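Local coordinates for membrane-fusion protein (Streptococcus pneumoniae, PDB 5XU0) that is the membrane-fusion protein of a MacAB-like efflux pump and probably assembles as a hexamer into a channel for exported substrates, at residues 41-46 with 167-172. The protein carries 2 engineered substitutions. Residues are numbered along the deposited sequence; the frame is centred on the assembly and turned at random.
Sequences QALVKY and VMVHIV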
# COMPACT_ATOMS: atom_id res chain seq x y z
N GLN B 41 -15.79 24.15 -16.32
CA GLN B 41 -16.99 23.38 -16.01
C GLN B 41 -16.68 22.24 -15.06
O GLN B 41 -15.65 21.57 -15.18
CB GLN B 41 -17.62 22.82 -17.29
CG GLN B 41 -18.84 21.94 -17.03
CD GLN B 41 -19.49 21.42 -18.30
OE1 GLN B 41 -19.15 21.84 -19.40
NE2 GLN B 41 -20.44 20.50 -18.14
N ALA B 42 -17.57 22.02 -14.09
CA ALA B 42 -17.43 20.89 -13.18
C ALA B 42 -17.64 19.58 -13.93
O ALA B 42 -18.41 19.51 -14.89
CB ALA B 42 -18.43 21.02 -12.03
N LEU B 43 -16.95 18.53 -13.48
CA LEU B 43 -17.13 17.20 -14.05
C LEU B 43 -17.28 16.09 -13.02
O LEU B 43 -17.62 14.97 -13.42
CB LEU B 43 -15.96 16.81 -14.97
CG LEU B 43 -15.45 17.79 -16.02
CD1 LEU B 43 -14.38 18.60 -15.37
CD2 LEU B 43 -14.91 17.04 -17.23
N VAL B 44 -17.00 16.33 -11.75
CA VAL B 44 -17.35 15.39 -10.68
C VAL B 44 -17.67 16.21 -9.44
O VAL B 44 -17.03 17.23 -9.18
CB VAL B 44 -16.23 14.36 -10.38
CG1 VAL B 44 -16.10 13.29 -11.46
CG2 VAL B 44 -14.92 15.04 -10.16
N LYS B 45 -18.65 15.74 -8.67
CA LYS B 45 -19.00 16.35 -7.40
C LYS B 45 -18.96 15.27 -6.33
O LYS B 45 -19.73 14.31 -6.38
CB LYS B 45 -20.38 17.01 -7.45
CG LYS B 45 -21.05 17.18 -6.08
CD LYS B 45 -20.83 18.57 -5.52
CE LYS B 45 -21.46 18.72 -4.15
NZ LYS B 45 -22.78 18.02 -4.08
N TYR B 46 -18.04 15.42 -5.38
CA TYR B 46 -18.06 14.60 -4.18
C TYR B 46 -19.10 15.14 -3.20
O TYR B 46 -19.53 16.30 -3.29
CB TYR B 46 -16.68 14.56 -3.52
CG TYR B 46 -15.58 13.90 -4.33
CD1 TYR B 46 -15.29 12.55 -4.17
CD2 TYR B 46 -14.82 14.64 -5.23
CE1 TYR B 46 -14.27 11.95 -4.90
CE2 TYR B 46 -13.80 14.04 -5.96
CZ TYR B 46 -13.54 12.70 -5.79
OH TYR B 46 -12.53 12.11 -6.52
N VAL B 167 -9.39 5.64 -13.32
CA VAL B 167 -9.83 6.74 -14.18
C VAL B 167 -11.34 6.88 -14.06
O VAL B 167 -12.08 5.96 -14.40
CB VAL B 167 -9.42 6.50 -15.64
CG1 VAL B 167 -9.96 7.63 -16.53
CG2 VAL B 167 -7.92 6.35 -15.78
N MSE B 168 -11.79 8.03 -13.58
CA MSE B 168 -13.22 8.25 -13.46
C MSE B 168 -13.77 9.04 -14.64
O MSE B 168 -14.86 8.73 -15.13
CB MSE B 168 -13.56 8.94 -12.15
CG MSE B 168 -14.16 8.01 -11.12
SE MSE B 168 -15.24 8.98 -9.83
CE MSE B 168 -13.90 10.26 -9.29
N VAL B 169 -13.05 10.06 -15.11
CA VAL B 169 -13.49 10.79 -16.29
C VAL B 169 -12.28 11.17 -17.13
O VAL B 169 -11.29 11.68 -16.61
CB VAL B 169 -14.32 12.04 -15.92
CG1 VAL B 169 -14.43 13.00 -17.09
CG2 VAL B 169 -15.70 11.63 -15.48
N HIS B 170 -12.38 10.93 -18.44
CA HIS B 170 -11.33 11.25 -19.40
C HIS B 170 -11.92 12.13 -20.49
O HIS B 170 -12.90 11.74 -21.14
CB HIS B 170 -10.72 9.99 -20.00
CG HIS B 170 -9.56 10.26 -20.91
ND1 HIS B 170 -9.08 9.32 -21.79
CD2 HIS B 170 -8.79 11.35 -21.06
CE1 HIS B 170 -8.06 9.82 -22.46
NE2 HIS B 170 -7.86 11.06 -22.03
N ILE B 171 -11.32 13.31 -20.67
CA ILE B 171 -11.77 14.31 -21.63
C ILE B 171 -10.56 14.73 -22.46
O ILE B 171 -9.43 14.71 -21.98
CB ILE B 171 -12.43 15.53 -20.94
CG1 ILE B 171 -11.39 16.44 -20.28
CG2 ILE B 171 -13.43 15.08 -19.89
CD1 ILE B 171 -10.77 17.44 -21.24
N VAL B 172 -10.81 15.13 -23.71
CA VAL B 172 -9.71 15.50 -24.59
C VAL B 172 -10.24 16.42 -25.69
O VAL B 172 -11.32 16.20 -26.24
CB VAL B 172 -9.01 14.26 -25.18
CG1 VAL B 172 -10.02 13.30 -25.74
CG2 VAL B 172 -8.04 14.65 -26.23
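With CG of L43 anti to its own carbonyl carbon (chi1 -47°), the leucine reaches across to I171; L43 CD2 and I171 CG2 come within 3.6 Å, the two side chains crossing at about a right angle. The same methyl, L43 CD2, lies 4.1 Å from V169 CG1, so one leucine branch touches two residues that alternate along 167-172. V44 CG1 makes looser contacts, 4.4 Å from V169 CG2 and 4.3 Å from M168 CE. At the far end, the selenomethionine M168 bends at its last torsion (chi3 -54°), which carries CE to 3.6 Å from Y46 OH and 4.3 Å from Y46 CZ. The methyl meets the hydroxyl end of the tyrosine obliquely, and that hydroxyl also has a weak hydrogen bond to the backbone N of D20.

On each strand two neighbouring residues point the same way. M168 and V169 both face 42-46 because they form a classic beta bulge opposite V17. L43 and V44 likewise both turn their side chains toward 167-172, a same-side pair accompanied by a psi of -12° at L43, which departs from strand values. The strand segments run nearly antiparallel, yet their axes stay 8.2 Å apart, a spacing that suits face-to-face packing of two sheets through apolar side chains. All six touching residues are buried, as expected for the core of a barrel-sandwich (lipoyl-like) domain.

One layer is the sheet in which 42-46 runs between 26-28 and 141-143; the other places 167-172 between 14-18 and 148-153, and helices 49-77 and 109-138 are inserted in the chain between the two segments.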